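Local coordinates for protein glycerol-3-phosphate dehydrogenase [NAD(P)+] (Coxiella burnetii, PDB 3K96) that probably reduces dihydroxyacetone phosphate to sn-glycerol 3-phosphate with NADH or NADPH, supplying the precursor for phospholipid synthesis, at residues 158-166 against 264-272; 30-41 against 96-107. One frame throughout, in Å; residues are numbered along the deposited sequence. Where two conformers were deposited one is given.

Interaction 1. Residues 158-166 against 264-272; sequences VISGPSLAT and LAGLGDLVL
Pro-162 lies against one side of helix 264-272 and is the centre of the contact. Its CD packs on the backbone at the start of the helix, 3.4 Å from Leu-264 O, while the Leu-264 side chain crosses the proline ring at about a right angle and brings CD2 to 3.9 Å from Pro-162 CD. One turn on, Gly-268 lets the ring settle directly on the helix backbone, with Pro-162 CB 3.7 Å from Gly-268 O. Leu-272 closes the far side: its CG points opposite the backbone N (chi1 169°), and the CD2 branch comes within 3.6 Å of Pro-162 CA, while CD1 meets CG of Leu-164. No direct hydrogen bond joins the segments; the polar link is a water that accepts from Ser-163 N and donates to Asp-269 OD1 at 2.8 Å. Gly-161 O lies about as close to CG and OD2 of Asp-269 as to OD1 (3.4 Å), acceptors side by side without a bond. Lys-134 probably offsets their closeness, its NZ making a salt bridge with Asp-269 OD2 and a weak hydrogen bond with Gly-161 O; Lys-216, the predicted proton acceptor, makes a long, weak ion pair with OD1. Gly-161, Ser-163 and Asp-269 are predicted to bind sn-glycerol 3-phosphate, so this packing probably forms part of the substrate pocket, between the nucleotide-binding and helical parts of the enzyme. The wider pi-type turn at 264-268 goes with a hydrogen bond from Asp-269 N to Leu-264 O. Asn-234 of the second subunit accepts from Leu-164 N, and that subunit also packs on Pro-162 and Leu-272. Strand 156-160 runs between strands 128-131 and 174-180, and Ser-160 rests on helix 206-228.

Interaction 2. Residues 30-41 against 96-107; sequences HPIAILGAGSWG and SLEGVTDILIVV
Ala-33, Ile-34 and Leu-35 pair with Ile-103, Leu-104 and Ile-105 as neighbouring parallel strands; the axes of the two short strand segments approach to 4.7 Å and are inclined at 22°. Four backbone hydrogen bonds join them: Ala-33 N to Asp-102 O, Leu-104 N to Ala-33 O, Leu-35 N to Leu-104 O and Val-106 N to Leu-35 O, the last 2.7 Å long. On one face, Leu-35 sets CG away from its carbonyl carbon (chi1 -51°), which carries CD1 obliquely across Ile-103 to 3.6 Å from CG2. Beside it the Ala-33 methyl touches both CD2 of Leu-97, 3.6 Å from Ala-33 CB, and CG1 of Val-100. On the other face Ile-34 and Leu-104 lie side by side and point the same way. Leu-104 swings CG opposite its backbone N (chi1 173°), and its CD2 branch lies 4.1 Å from Ile-34 CG1. Beyond the strands, Val-106 turns CG1 onto the first turn of helix 39-49, where it meets Trp-40 CD1 at 3.5 Å and Gly-41 N at the same distance; the indole and valine side chains cross at about a right angle. A water accepting from Gly-41 N and donating to Val-106 O adds a polar bridge. Val-107 CG1 packs 3.6 Å from Gly-36 CA, whose backbone angles and tight surroundings suit a residue without a side chain. Gly-36, Gly-38 and Gly-41 fit the GxGxxG pattern of a Rossmann fold, and Ser-39 and Trp-40 are predicted NADPH-binding residues. Strand 32-35 also bonds to strand 55-58 along its other edge. Helix 109-119 covers the Leu-35, Ile-103 and Ile-105 face, while helix 39-49 packs through Ala-45 on Ile-34 and through Leu-44 on Val-106.

How the interactions relate
Both interactions reach the same sheet, interaction 1 through strand 156-160, with strand 128-131 lying between 102-105 and 156-160, and their centres are 20 Å apart. They touch where the start of helix 39-49 meets the loop and helix start of 158-166: Ala-165 CB lies 3.5 Å from Ser-39 C, and Ser-163 OG is 3.7 Å from Trp-40 CZ2. The predicted roles are complementary. Interaction 2 carries NADPH-binding Ser-39 and Trp-40, whereas interaction 1 carries substrate-binding Gly-161, Ser-163 and Asp-269 together with NADPH-binding Ala-165. Their meeting point is therefore consistent with cofactor and substrate being brought together there.

Interaction 1. Residues 158-166 against 264-272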
# COMPACT_ATOMS: atom_id res chain seq x y z
N VAL A 158 -18.52 -6.91 -12.06
CA VAL A 158 -17.73 -5.71 -11.79
C VAL A 158 -16.27 -6.05 -12.00
O VAL A 158 -15.80 -7.11 -11.59
CB VAL A 158 -17.94 -5.16 -10.36
CG1 VAL A 158 -17.67 -6.23 -9.33
CG2 VAL A 158 -17.04 -3.91 -10.10
N ILE A 159 -15.56 -5.17 -12.69
CA ILE A 159 -14.14 -5.34 -12.93
C ILE A 159 -13.47 -4.17 -12.20
O ILE A 159 -13.83 -3.00 -12.42
CB ILE A 159 -13.81 -5.36 -14.42
CG1 ILE A 159 -12.36 -5.78 -14.63
CG2 ILE A 159 -14.11 -3.99 -15.05
CD1 ILE A 159 -11.99 -5.93 -16.10
N SER A 160 -12.52 -4.49 -11.32
CA SER A 160 -11.88 -3.49 -10.48
C SER A 160 -10.51 -3.91 -10.00
O SER A 160 -10.32 -5.04 -9.60
CB SER A 160 -12.76 -3.26 -9.26
OG SER A 160 -12.45 -2.04 -8.62
N GLY A 161 -9.57 -2.99 -10.06
CA GLY A 161 -8.21 -3.24 -9.60
C GLY A 161 -7.30 -2.05 -9.86
O GLY A 161 -7.76 -1.01 -10.34
N PRO A 162 -5.99 -2.19 -9.51
CA PRO A 162 -5.05 -1.11 -9.78
C PRO A 162 -4.83 -1.06 -11.28
O PRO A 162 -4.11 -1.89 -11.84
CB PRO A 162 -3.78 -1.54 -9.05
CG PRO A 162 -3.88 -3.02 -8.91
CD PRO A 162 -5.34 -3.37 -8.91
N SER A 163 -5.41 -0.08 -11.93
CA SER A 163 -5.33 -0.05 -13.38
C SER A 163 -5.34 1.32 -14.01
O SER A 163 -6.37 1.70 -14.57
CB SER A 163 -6.52 -0.84 -13.91
OG SER A 163 -7.71 -0.28 -13.39
N LEU A 164 -4.23 2.05 -13.96
CA LEU A 164 -4.14 3.34 -14.63
C LEU A 164 -4.43 3.10 -16.10
O LEU A 164 -3.85 2.23 -16.71
CB LEU A 164 -2.75 3.94 -14.53
CG LEU A 164 -2.24 4.38 -13.16
CD1 LEU A 164 -0.85 5.02 -13.32
CD2 LEU A 164 -3.27 5.35 -12.50
N ALA A 165 -5.31 3.90 -16.68
CA ALA A 165 -5.72 3.71 -18.08
C ALA A 165 -4.55 3.84 -19.06
O ALA A 165 -4.44 3.06 -20.01
CB ALA A 165 -6.87 4.69 -18.43
N THR A 166 -3.67 4.82 -18.82
CA THR A 166 -2.51 5.07 -19.68
C THR A 166 -1.56 3.86 -19.73
O THR A 166 -1.05 3.52 -20.81
CB THR A 166 -1.72 6.38 -19.25
OG1 THR A 166 -1.43 6.33 -17.85
CG2 THR A 166 -2.54 7.67 -19.53
N LEU A 264 -6.64 -7.18 -4.98
CA LEU A 264 -6.48 -6.16 -5.99
C LEU A 264 -7.48 -5.02 -5.91
O LEU A 264 -7.10 -3.86 -6.10
CB LEU A 264 -6.55 -6.80 -7.38
CG LEU A 264 -5.42 -7.75 -7.75
CD1 LEU A 264 -5.79 -8.69 -8.93
CD2 LEU A 264 -4.13 -6.93 -8.04
N ALA A 265 -8.75 -5.35 -5.61
CA ALA A 265 -9.83 -4.35 -5.57
C ALA A 265 -9.78 -3.49 -4.29
O ALA A 265 -10.29 -2.36 -4.26
CB ALA A 265 -11.19 -5.03 -5.73
N GLY A 266 -9.14 -4.00 -3.25
CA GLY A 266 -9.02 -3.25 -2.00
C GLY A 266 -7.62 -2.65 -1.98
O GLY A 266 -7.36 -1.63 -2.62
N LEU A 267 -6.73 -3.34 -1.27
CA LEU A 267 -5.32 -2.93 -1.13
C LEU A 267 -4.62 -2.50 -2.42
O LEU A 267 -3.96 -1.47 -2.45
CB LEU A 267 -4.53 -4.07 -0.50
CG LEU A 267 -3.01 -3.94 -0.50
CD1 LEU A 267 -2.59 -2.74 0.32
CD2 LEU A 267 -2.38 -5.21 0.00
N GLY A 268 -4.76 -3.29 -3.49
CA GLY A 268 -4.07 -2.98 -4.73
C GLY A 268 -4.39 -1.62 -5.26
O GLY A 268 -3.50 -0.78 -5.45
N ASP A 269 -5.69 -1.40 -5.51
CA ASP A 269 -6.18 -0.13 -6.06
C ASP A 269 -5.91 1.01 -5.07
O ASP A 269 -5.64 2.14 -5.46
CB ASP A 269 -7.67 -0.26 -6.31
CG ASP A 269 -8.18 0.66 -7.40
OD1 ASP A 269 -7.38 1.43 -8.00
OD2 ASP A 269 -9.40 0.61 -7.67
N LEU A 270 -5.99 0.72 -3.79
CA LEU A 270 -5.76 1.79 -2.80
C LEU A 270 -4.33 2.28 -2.80
O LEU A 270 -4.09 3.48 -2.80
CB LEU A 270 -6.13 1.32 -1.40
CG LEU A 270 -6.05 2.33 -0.25
CD1 LEU A 270 -7.09 3.42 -0.41
CD2 LEU A 270 -6.30 1.57 1.04
N VAL A 271 -3.37 1.37 -2.80
CA VAL A 271 -1.99 1.80 -2.79
C VAL A 271 -1.66 2.58 -4.05
O VAL A 271 -1.02 3.62 -3.97
CB VAL A 271 -1.01 0.64 -2.54
CG1 VAL A 271 -1.31 0.02 -1.19
CG2 VAL A 271 -1.06 -0.40 -3.64
N LEU A 272 -2.14 2.10 -5.19
CA LEU A 272 -1.91 2.79 -6.46
C LEU A 272 -2.45 4.20 -6.42
O LEU A 272 -1.73 5.17 -6.72
CB LEU A 272 -2.61 2.05 -7.62
CG LEU A 272 -2.65 2.84 -8.94
CD1 LEU A 272 -1.23 2.99 -9.50
CD2 LEU A 272 -3.56 2.16 -9.97
O HOH W 1 -7.19 2.03 -10.70

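Interaction 2. Residues 30-41 against 96-107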
# COMPACT_ATOMS: atom_id res chain seq x y z
N HIS A 30 -20.33 -11.84 -31.58
CA HIS A 30 -21.06 -10.60 -31.36
C HIS A 30 -20.19 -9.47 -30.81
O HIS A 30 -19.22 -9.72 -30.11
CB HIS A 30 -22.22 -10.85 -30.41
CG HIS A 30 -23.16 -11.91 -30.89
ND1 HIS A 30 -24.02 -11.72 -31.95
CD2 HIS A 30 -23.38 -13.17 -30.45
CE1 HIS A 30 -24.72 -12.82 -32.15
NE2 HIS A 30 -24.36 -13.71 -31.25
N PRO A 31 -20.55 -8.23 -31.15
CA PRO A 31 -19.80 -7.10 -30.64
C PRO A 31 -20.12 -6.85 -29.19
O PRO A 31 -21.19 -7.21 -28.72
CB PRO A 31 -20.30 -5.92 -31.50
CG PRO A 31 -21.03 -6.52 -32.64
CD PRO A 31 -21.55 -7.82 -32.15
N ILE A 32 -19.19 -6.26 -28.46
CA ILE A 32 -19.44 -5.88 -27.08
C ILE A 32 -19.54 -4.36 -27.09
O ILE A 32 -18.85 -3.70 -27.86
CB ILE A 32 -18.36 -6.41 -26.12
CG1 ILE A 32 -18.70 -6.03 -24.66
CG2 ILE A 32 -16.99 -5.94 -26.54
CD1 ILE A 32 -17.86 -6.76 -23.65
N ALA A 33 -20.44 -3.81 -26.29
CA ALA A 33 -20.59 -2.36 -26.22
C ALA A 33 -19.97 -1.84 -24.92
O ALA A 33 -20.19 -2.41 -23.84
CB ALA A 33 -22.09 -1.95 -26.30
N ILE A 34 -19.19 -0.77 -25.05
CA ILE A 34 -18.61 -0.09 -23.89
C ILE A 34 -19.21 1.31 -23.82
O ILE A 34 -19.00 2.13 -24.72
CB ILE A 34 -17.07 -0.01 -23.98
CG1 ILE A 34 -16.48 -1.42 -23.84
CG2 ILE A 34 -16.55 0.94 -22.91
CD1 ILE A 34 -14.99 -1.51 -24.03
N LEU A 35 -19.95 1.57 -22.75
CA LEU A 35 -20.63 2.83 -22.53
C LEU A 35 -19.76 3.68 -21.59
O LEU A 35 -19.61 3.35 -20.42
CB LEU A 35 -22.02 2.58 -21.91
CG LEU A 35 -22.93 1.55 -22.62
CD1 LEU A 35 -24.33 1.48 -21.96
CD2 LEU A 35 -23.06 1.83 -24.13
N GLY A 36 -19.20 4.75 -22.14
CA GLY A 36 -18.28 5.64 -21.40
C GLY A 36 -16.94 5.68 -22.12
O GLY A 36 -16.16 4.71 -22.08
N ALA A 37 -16.66 6.80 -22.76
CA ALA A 37 -15.44 6.94 -23.52
C ALA A 37 -14.39 7.77 -22.80
O ALA A 37 -13.68 8.58 -23.41
CB ALA A 37 -15.75 7.50 -24.90
N GLY A 38 -14.32 7.61 -21.48
CA GLY A 38 -13.26 8.26 -20.71
C GLY A 38 -11.98 7.45 -20.95
O GLY A 38 -11.95 6.52 -21.80
N SER A 39 -10.94 7.77 -20.19
CA SER A 39 -9.65 7.09 -20.32
C SER A 39 -9.78 5.59 -20.11
O SER A 39 -9.33 4.78 -20.93
CB SER A 39 -8.65 7.64 -19.28
OG SER A 39 -8.51 9.04 -19.39
N TRP A 40 -10.39 5.21 -18.99
CA TRP A 40 -10.52 3.81 -18.64
C TRP A 40 -11.41 3.06 -19.63
O TRP A 40 -11.03 1.99 -20.10
CB TRP A 40 -10.97 3.67 -17.18
CG TRP A 40 -11.04 2.25 -16.63
CD1 TRP A 40 -12.03 1.74 -15.83
CD2 TRP A 40 -10.12 1.17 -16.86
NE1 TRP A 40 -11.78 0.42 -15.55
CE2 TRP A 40 -10.60 0.05 -16.16
CE3 TRP A 40 -8.92 1.05 -17.56
CZ2 TRP A 40 -9.94 -1.17 -16.15
CZ3 TRP A 40 -8.27 -0.17 -17.57
CH2 TRP A 40 -8.78 -1.27 -16.87
N GLY A 41 -12.58 3.60 -19.94
CA GLY A 41 -13.46 2.93 -20.93
C GLY A 41 -12.77 2.68 -22.25
O GLY A 41 -12.90 1.60 -22.85
N SER A 96 -25.87 1.77 -30.62
CA SER A 96 -24.71 1.06 -30.10
C SER A 96 -25.11 -0.30 -29.51
O SER A 96 -24.33 -1.26 -29.56
CB SER A 96 -23.96 1.92 -29.07
OG SER A 96 -24.71 2.09 -27.88
N LEU A 97 -26.33 -0.38 -28.97
CA LEU A 97 -26.81 -1.61 -28.36
C LEU A 97 -27.62 -2.52 -29.32
O LEU A 97 -27.97 -3.62 -28.95
CB LEU A 97 -27.64 -1.29 -27.12
CG LEU A 97 -26.88 -0.55 -26.01
CD1 LEU A 97 -27.78 -0.39 -24.83
CD2 LEU A 97 -25.60 -1.29 -25.61
N GLU A 98 -27.89 -2.06 -30.53
CA GLU A 98 -28.64 -2.90 -31.48
C GLU A 98 -27.72 -4.04 -31.96
O GLU A 98 -26.65 -3.79 -32.50
CB GLU A 98 -29.15 -2.05 -32.65
CG GLU A 98 -30.15 -2.75 -33.58
CD GLU A 98 -31.49 -3.05 -32.91
OE1 GLU A 98 -31.91 -2.27 -32.01
OE2 GLU A 98 -32.13 -4.05 -33.29
N GLY A 99 -28.12 -5.29 -31.72
CA GLY A 99 -27.31 -6.45 -32.09
C GLY A 99 -26.25 -6.79 -31.04
O GLY A 99 -25.37 -7.63 -31.26
N VAL A 100 -26.33 -6.15 -29.89
CA VAL A 100 -25.37 -6.36 -28.80
C VAL A 100 -26.13 -6.77 -27.56
O VAL A 100 -27.16 -6.17 -27.25
CB VAL A 100 -24.61 -5.05 -28.49
CG1 VAL A 100 -23.82 -5.17 -27.19
CG2 VAL A 100 -23.73 -4.67 -29.68
N THR A 101 -25.66 -7.78 -26.85
CA THR A 101 -26.31 -8.15 -25.59
C THR A 101 -25.39 -8.02 -24.37
O THR A 101 -25.88 -8.00 -23.23
CB THR A 101 -26.89 -9.54 -25.66
OG1 THR A 101 -25.84 -10.44 -25.99
CG2 THR A 101 -28.02 -9.59 -26.72
N ASP A 102 -24.07 -7.96 -24.59
CA ASP A 102 -23.08 -7.79 -23.50
C ASP A 102 -22.62 -6.35 -23.48
O ASP A 102 -22.08 -5.84 -24.46
CB ASP A 102 -21.88 -8.71 -23.67
CG ASP A 102 -22.21 -10.15 -23.34
OD1 ASP A 102 -23.28 -10.41 -22.75
OD2 ASP A 102 -21.38 -11.03 -23.64
N ILE A 103 -22.84 -5.69 -22.34
CA ILE A 103 -22.56 -4.28 -22.17
C ILE A 103 -21.64 -4.02 -20.98
O ILE A 103 -21.85 -4.56 -19.90
CB ILE A 103 -23.87 -3.53 -21.92
CG1 ILE A 103 -24.92 -3.94 -22.97
CG2 ILE A 103 -23.65 -2.04 -21.89
CD1 ILE A 103 -26.32 -3.50 -22.65
N LEU A 104 -20.64 -3.17 -21.19
CA LEU A 104 -19.66 -2.82 -20.16
C LEU A 104 -19.69 -1.31 -19.93
O LEU A 104 -19.28 -0.52 -20.78
CB LEU A 104 -18.27 -3.29 -20.59
CG LEU A 104 -17.07 -2.87 -19.74
CD1 LEU A 104 -17.24 -3.29 -18.26
CD2 LEU A 104 -15.82 -3.47 -20.36
N ILE A 105 -20.24 -0.92 -18.79
CA ILE A 105 -20.41 0.48 -18.46
C ILE A 105 -19.19 1.02 -17.70
O ILE A 105 -18.80 0.47 -16.68
CB ILE A 105 -21.65 0.69 -17.56
CG1 ILE A 105 -22.91 0.12 -18.24
CG2 ILE A 105 -21.79 2.16 -17.21
CD1 ILE A 105 -24.17 0.18 -17.37
N VAL A 106 -18.63 2.14 -18.17
CA VAL A 106 -17.46 2.74 -17.56
C VAL A 106 -17.60 4.27 -17.51
O VAL A 106 -16.71 4.99 -17.92
CB VAL A 106 -16.16 2.36 -18.33
CG1 VAL A 106 -14.95 2.69 -17.49
CG2 VAL A 106 -16.13 0.86 -18.67
N VAL A 107 -18.72 4.76 -17.01
CA VAL A 107 -18.93 6.19 -16.87
C VAL A 107 -18.65 6.59 -15.39
O VAL A 107 -18.53 5.73 -14.52
CB VAL A 107 -20.35 6.56 -17.28
CG1 VAL A 107 -20.59 6.18 -18.75
CG2 VAL A 107 -21.38 5.89 -16.40
O HOH W 2 -22.75 -8.90 -27.01
O HOH W 3 -14.19 5.75 -19.22